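Long-range contacts in mitochondrial ubiquitin ligase activator of NFKB 1 (Homo sapiens, PDB 6M2D), which acts as a RING-type E3 ligase of the outer mitochondrial membrane, promoting transfer of ubiquitin, and also of SUMO, from an E2 enzyme to substrate proteins: residues L20-V25 and P42-A47; S16-E21 and R50-Y55. All blocks are in the same frame, centred on the assembly; numbering follows the deposited sequence.

Contact 1: L20-V25 and P42-A47; sequences LECGHV and PICRQA. With ZN (zinc ion), chain H; SO4 (sulfate ion), chain I; SO4 (sulfate ion), chain J.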
loop_
_atom_site.group_PDB
_atom_site.type_symbol
_atom_site.label_atom_id
_atom_site.label_comp_id
_atom_site.label_asym_id
_atom_site.label_seq_id
_atom_site.Cartn_x
_atom_site.Cartn_y
_atom_site.Cartn_z
ATOM N N LEU A 20 4.250 0.888 -7.104
ATOM C CA LEU A 20 5.061 1.442 -8.180
ATOM C C LEU A 20 4.225 2.455 -8.953
ATOM O O LEU A 20 3.050 2.204 -9.229
ATOM C CB LEU A 20 5.550 0.322 -9.109
ATOM C CG LEU A 20 6.418 -0.740 -8.439
ATOM C CD1 LEU A 20 7.093 -1.616 -9.489
ATOM C CD2 LEU A 20 7.453 -0.071 -7.550
ATOM N N GLU A 21 4.831 3.576 -9.346
ATOM C CA GLU A 21 6.270 3.791 -9.305
ATOM C C GLU A 21 6.749 4.542 -8.084
ATOM O O GLU A 21 7.950 4.709 -7.902
ATOM C CB GLU A 21 6.713 4.567 -10.551
ATOM C CG GLU A 21 6.321 3.930 -11.863
ATOM C CD GLU A 21 6.975 2.575 -12.075
ATOM O OE1 GLU A 21 8.086 2.353 -11.537
ATOM O OE2 GLU A 21 6.375 1.732 -12.783
ATOM N N CYS A 22 5.826 5.023 -7.254
ATOM C CA CYS A 22 6.253 5.905 -6.175
ATOM C C CYS A 22 7.156 5.191 -5.170
ATOM O O CYS A 22 7.964 5.838 -4.496
ATOM C CB CYS A 22 5.031 6.509 -5.491
ATOM S SG CYS A 22 4.089 5.304 -4.575
ATOM N N GLY A 23 7.050 3.869 -5.061
ATOM C CA GLY A 23 7.921 3.107 -4.183
ATOM C C GLY A 23 7.455 2.977 -2.746
ATOM O O GLY A 23 8.145 2.341 -1.941
ATOM N N HIS A 24 6.302 3.531 -2.396
ATOM C CA HIS A 24 5.912 3.578 -0.997
ATOM C C HIS A 24 5.379 2.232 -0.526
ATOM O O HIS A 24 4.686 1.526 -1.264
ATOM C CB HIS A 24 4.881 4.684 -0.778
ATOM C CG HIS A 24 5.479 6.053 -0.833
ATOM N ND1 HIS A 24 4.995 7.051 -1.651
ATOM C CD2 HIS A 24 6.545 6.581 -0.185
ATOM C CE1 HIS A 24 5.730 8.139 -1.494
ATOM N NE2 HIS A 24 6.677 7.878 -0.611
ATOM N N VAL A 25 5.731 1.878 0.706
ATOM C CA VAL A 25 5.254 0.680 1.390
ATOM C C VAL A 25 4.305 1.161 2.476
ATOM O O VAL A 25 4.744 1.531 3.567
ATOM C CB VAL A 25 6.404 -0.136 1.994
ATOM C CG1 VAL A 25 5.861 -1.337 2.773
ATOM C CG2 VAL A 25 7.380 -0.576 0.917
ATOM N N PRO A 42 -1.923 6.050 -0.865
ATOM C CA PRO A 42 -2.367 6.811 0.315
ATOM C C PRO A 42 -1.344 7.827 0.808
ATOM O O PRO A 42 -1.732 8.828 1.421
ATOM C CB PRO A 42 -2.630 5.718 1.360
ATOM C CG PRO A 42 -2.939 4.484 0.537
ATOM C CD PRO A 42 -2.069 4.593 -0.687
ATOM N N ILE A 43 -0.053 7.613 0.540
ATOM C CA ILE A 43 0.981 8.501 1.073
ATOM C C ILE A 43 1.162 9.719 0.187
ATOM O O ILE A 43 1.129 10.862 0.658
ATOM C CB ILE A 43 2.318 7.757 1.231
ATOM C CG1 ILE A 43 2.171 6.577 2.188
ATOM C CG2 ILE A 43 3.396 8.734 1.700
ATOM C CD1 ILE A 43 1.688 6.976 3.538
ATOM N N CYS A 44 1.397 9.500 -1.101
ATOM C CA CYS A 44 1.809 10.576 -1.983
ATOM C C CYS A 44 0.761 10.939 -3.019
ATOM O O CYS A 44 0.936 11.946 -3.715
ATOM C CB CYS A 44 3.132 10.204 -2.676
ATOM S SG CYS A 44 2.959 8.959 -3.942
ATOM N N ARG A 45 -0.319 10.163 -3.119
ATOM C CA ARG A 45 -1.459 10.353 -4.020
ATOM C C ARG A 45 -1.120 10.128 -5.487
ATOM O O ARG A 45 -1.940 10.443 -6.359
ATOM C CB ARG A 45 -2.112 11.735 -3.865
ATOM C CG ARG A 45 -2.503 12.108 -2.450
ATOM C CD ARG A 45 -3.588 11.206 -1.877
ATOM N NE ARG A 45 -4.855 11.298 -2.599
ATOM C CZ ARG A 45 -5.789 10.351 -2.576
ATOM N NH1 ARG A 45 -5.606 9.249 -1.857
ATOM N NH2 ARG A 45 -6.906 10.501 -3.272
ATOM N N GLN A 46 0.052 9.585 -5.795
ATOM C CA GLN A 46 0.346 9.206 -7.169
ATOM C C GLN A 46 -0.468 7.989 -7.572
ATOM O O GLN A 46 -0.793 7.129 -6.749
ATOM C CB GLN A 46 1.826 8.877 -7.338
ATOM C CG GLN A 46 2.656 9.985 -7.920
ATOM C CD GLN A 46 4.107 9.586 -8.004
ATOM O OE1 GLN A 46 4.881 9.826 -7.073
ATOM N NE2 GLN A 46 4.484 8.949 -9.111
ATOM N N ALA A 47 -0.777 7.910 -8.860
ATOM C CA ALA A 47 -1.404 6.714 -9.398
ATOM C C ALA A 47 -0.520 5.495 -9.149
ATOM O O ALA A 47 0.707 5.551 -9.275
ATOM C CB ALA A 47 -1.664 6.890 -10.892
HETATM ZN ZN ZN H . 3.315 6.808 -2.864
HETATM S S SO4 I . -0.036 11.425 -10.586
HETATM O O1 SO4 I . 0.167 11.976 -9.246
HETATM O O2 SO4 I . 0.282 9.996 -10.590
HETATM O O3 SO4 I . -1.432 11.599 -10.991
HETATM O O4 SO4 I . 0.848 12.124 -11.518
HETATM S S SO4 J . -7.991 13.207 -5.603
HETATM O O1 SO4 J . -7.580 13.614 -4.255
HETATM O O2 SO4 J . -7.470 11.873 -5.907
HETATM O O3 SO4 J . -9.453 13.165 -5.680
HETATM O O4 SO4 J . -7.465 14.178 -6.566
HETATM O O HOH W 1 3.083 5.207 -10.836
HETATM O O HOH W 2 2.720 5.019 -7.397
#

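Contact 2: S16-E21 and R50-Y55; sequences SCVFLE and RVIPLY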
loop_
_atom_site.group_PDB
_atom_site.type_symbol
_atom_site.label_atom_id
_atom_site.label_comp_id
_atom_site.label_asym_id
_atom_site.label_seq_id
_atom_site.Cartn_x
_atom_site.Cartn_y
_atom_site.Cartn_z
ATOM N N SER A 16 2.268 -4.762 3.456
ATOM C CA SER A 16 2.661 -5.949 2.709
ATOM C C SER A 16 2.875 -5.684 1.227
ATOM O O SER A 16 3.269 -6.610 0.513
ATOM C CB SER A 16 1.608 -7.058 2.916
ATOM O OG SER A 16 0.455 -6.849 2.109
ATOM N N CYS A 17 2.675 -4.453 0.752
ATOM C CA CYS A 17 2.728 -4.106 -0.659
ATOM C C CYS A 17 3.751 -3.004 -0.894
ATOM O O CYS A 17 3.938 -2.115 -0.056
ATOM C CB CYS A 17 1.360 -3.609 -1.157
ATOM S SG CYS A 17 0.008 -4.781 -1.005
ATOM N N VAL A 18 4.412 -3.065 -2.046
ATOM C CA VAL A 18 5.174 -1.945 -2.586
ATOM C C VAL A 18 4.395 -1.384 -3.765
ATOM O O VAL A 18 4.023 -2.127 -4.681
ATOM C CB VAL A 18 6.590 -2.360 -3.028
ATOM C CG1 VAL A 18 7.385 -1.121 -3.457
ATOM C CG2 VAL A 18 7.308 -3.116 -1.918
ATOM N N PHE A 19 4.156 -0.076 -3.750
ATOM C CA PHE A 19 3.449 0.589 -4.833
ATOM C C PHE A 19 4.467 1.152 -5.820
ATOM O O PHE A 19 5.434 1.803 -5.419
ATOM C CB PHE A 19 2.548 1.707 -4.292
ATOM C CG PHE A 19 1.333 1.211 -3.544
ATOM C CD1 PHE A 19 0.837 -0.061 -3.758
ATOM C CD2 PHE A 19 0.690 2.028 -2.631
ATOM C CE1 PHE A 19 -0.276 -0.519 -3.070
ATOM C CE2 PHE A 19 -0.424 1.578 -1.939
ATOM C CZ PHE A 19 -0.909 0.302 -2.159
ATOM N N LEU A 20 4.250 0.888 -7.104
ATOM C CA LEU A 20 5.061 1.442 -8.180
ATOM C C LEU A 20 4.225 2.455 -8.953
ATOM O O LEU A 20 3.050 2.204 -9.229
ATOM C CB LEU A 20 5.550 0.322 -9.109
ATOM C CG LEU A 20 6.418 -0.740 -8.439
ATOM C CD1 LEU A 20 7.093 -1.616 -9.489
ATOM C CD2 LEU A 20 7.453 -0.071 -7.550
ATOM N N GLU A 21 4.831 3.576 -9.346
ATOM C CA GLU A 21 6.270 3.791 -9.305
ATOM C C GLU A 21 6.749 4.542 -8.084
ATOM O O GLU A 21 7.950 4.709 -7.902
ATOM C CB GLU A 21 6.713 4.567 -10.551
ATOM C CG GLU A 21 6.321 3.930 -11.863
ATOM C CD GLU A 21 6.975 2.575 -12.075
ATOM O OE1 GLU A 21 8.086 2.353 -11.537
ATOM O OE2 GLU A 21 6.375 1.732 -12.783
ATOM N N ARG A 50 1.398 -0.406 -10.511
ATOM C CA ARG A 50 1.658 -1.818 -10.273
ATOM C C ARG A 50 1.881 -2.039 -8.785
ATOM O O ARG A 50 2.431 -1.176 -8.095
ATOM C CB ARG A 50 2.874 -2.281 -11.083
ATOM C CG ARG A 50 3.274 -3.707 -10.835
ATOM C CD ARG A 50 3.628 -4.436 -12.120
ATOM N NE ARG A 50 4.047 -5.788 -11.786
ATOM C CZ ARG A 50 5.298 -6.224 -11.875
ATOM N NH1 ARG A 50 6.257 -5.418 -12.314
ATOM N NH2 ARG A 50 5.583 -7.469 -11.521
ATOM N N VAL A 51 1.444 -3.200 -8.293
ATOM C CA VAL A 51 1.689 -3.610 -6.914
ATOM C C VAL A 51 2.605 -4.825 -6.925
ATOM O O VAL A 51 2.379 -5.774 -7.685
ATOM C CB VAL A 51 0.383 -3.925 -6.167
ATOM C CG1 VAL A 51 0.689 -4.431 -4.777
ATOM C CG2 VAL A 51 -0.465 -2.682 -6.081
ATOM N N ILE A 52 3.636 -4.798 -6.086
ATOM C CA ILE A 52 4.470 -5.982 -5.894
ATOM C C ILE A 52 4.581 -6.283 -4.403
ATOM O O ILE A 52 4.497 -5.363 -3.574
ATOM C CB ILE A 52 5.847 -5.809 -6.548
ATOM C CG1 ILE A 52 6.651 -4.732 -5.844
ATOM C CG2 ILE A 52 5.705 -5.481 -8.040
ATOM C CD1 ILE A 52 8.015 -4.559 -6.444
ATOM N N PRO A 53 4.749 -7.546 -4.016
ATOM C CA PRO A 53 4.820 -7.874 -2.588
ATOM C C PRO A 53 6.074 -7.331 -1.931
ATOM O O PRO A 53 7.167 -7.350 -2.502
ATOM C CB PRO A 53 4.813 -9.407 -2.575
ATOM C CG PRO A 53 5.398 -9.779 -3.914
ATOM C CD PRO A 53 4.836 -8.750 -4.862
ATOM N N LEU A 54 5.902 -6.859 -0.700
ATOM C CA LEU A 54 7.054 -6.530 0.126
ATOM C C LEU A 54 7.893 -7.769 0.406
ATOM O O LEU A 54 9.126 -7.696 0.453
ATOM C CB LEU A 54 6.589 -5.893 1.428
ATOM C CG LEU A 54 7.704 -5.689 2.434
ATOM C CD1 LEU A 54 8.599 -4.559 1.966
ATOM C CD2 LEU A 54 7.086 -5.387 3.773
ATOM N N TYR A 55 7.239 -8.914 0.603
ATOM C CA TYR A 55 7.931 -10.198 0.652
ATOM C C TYR A 55 8.370 -10.567 -0.758
ATOM O O TYR A 55 7.530 -10.806 -1.634
ATOM C CB TYR A 55 7.021 -11.276 1.234
ATOM C CG TYR A 55 7.710 -12.619 1.424
ATOM C CD1 TYR A 55 8.401 -12.910 2.602
ATOM C CD2 TYR A 55 7.676 -13.585 0.430
ATOM C CE1 TYR A 55 9.037 -14.131 2.781
ATOM C CE2 TYR A 55 8.304 -14.810 0.597
ATOM C CZ TYR A 55 8.982 -15.079 1.774
ATOM O OH TYR A 55 9.611 -16.297 1.942
#

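Contact 1: L20-V25 and P42-A47
The carbonyl oxygen of Ala47 is gripped by two waters, and through them it reaches the backbone of the facing loop. Water 2 donates to Ala47 O at 2.8 Å and accepts from Cys22 N, while water 1 donates to the same oxygen and accepts from Glu21 N at 2.8 Å. A pair of water bridges thus joins the 20-25 loop to the end of 42-47, and the zinc ion ties the two together more firmly. Its ligands are Cys22 SG, Cys44 SG and His24 ND1, the last at 2.1 Å, with Cys41 as the fourth. In both cysteines SG sits between the backbone N and the carbonyl carbon (chi1 69° in Cys22, 73° in Cys44), and each sulfur also accepts an N-H from two residues on: His24 N gives to Cys22 SG at 3.6 Å, and Gln46 N to Cys44 SG at 3.5 Å. Such bonds probably temper the negative charge of the thiolates.

The imidazole of His24 is fixed in orientation by the metal bond and by neighbours on its faces and edge. Ile43 lays its CG2 methyl over the middle of one face, a CH-pi contact 4.0 Å from the ring centroid, and Cys22 O lies above the opposite face. Cys44 lies at the ring edge, SG in its plane and CB near it, 3.5 Å from His24 CE1. Farther from the metal, Gln46 OE1 rests 3.7 Å from Cys22 CB. Ala47 N donates to a sulfate ion, probably from the crystallisation liquor. Cys-x-His from one loop and Cys-x-x-Cys (Cys41, Cys44) from another together make a site of three cysteines and one histidine, one of the two zinc sites that the RING cross-brace interleaves.

Contact 2: S16-E21 and R50-Y55
Val51 and Phe19 stand side by side and point the same way from the two-stranded antiparallel sheet of the RING domain, made by strands 17-20 and 50-53. They form a non-hydrogen-bonded pair, and the two methyls of Val51 divide the work. CG2 meets the Phe19 ring obliquely, 3.7 Å from CE1, while CG1, anti to the backbone N (chi1 176°), reaches Cys17 and lies 3.8 Å from its CB. Tyr32 of helix 29-34 also touches Val51. Without these two methyls, as with an alanine here, the Phe19 ring and Cys17 CB would probably each lose an apolar partner, and a gap would open between the side chains of the two strands.

The other face carries Val18, Leu20, Arg50 and Ile52. Val18 CB packs against Ile52 CG1 across their hydrogen-bonded pair, and Leu20 CD1 meets Ile52 CD1 at 4.3 Å. Along the same strand the guanidinium of Arg50 turns one face to Ile52 CG2. Backbone bonds hold this arrangement in register: Val18 and Ile52 exchange two, whereas Leu20 and Arg50 pair through one sound and one weak bond. Beyond the strands, Leu54 N donates to Ser16 O at 2.9 Å, almost straight at the hydrogen (173°) yet from above the carbonyl plane, 49° out of it.

In the fold
The centres of the two contacts lie 10 Å apart, and both start from the same stretch: strand 17-20 of contact 2 runs into the zinc-binding loop of contact 1, with Leu20 and Glu21 common to both. The chain then passes through helix 29-34 to 42-47 and on to strand 50-53, so contact 2 encloses contact 1 in sequence. They also touch directly, through a probable hydrogen bond from Phe19 N to His24 O and packing of Pro42 against Phe19. Metal and sheet thus share the work of building a small domain with few regular elements. The other zinc site, Cys7, Cys10, Cys28 and Cys31, completes the RING finger, the zinc-finger domain required for ligase activity.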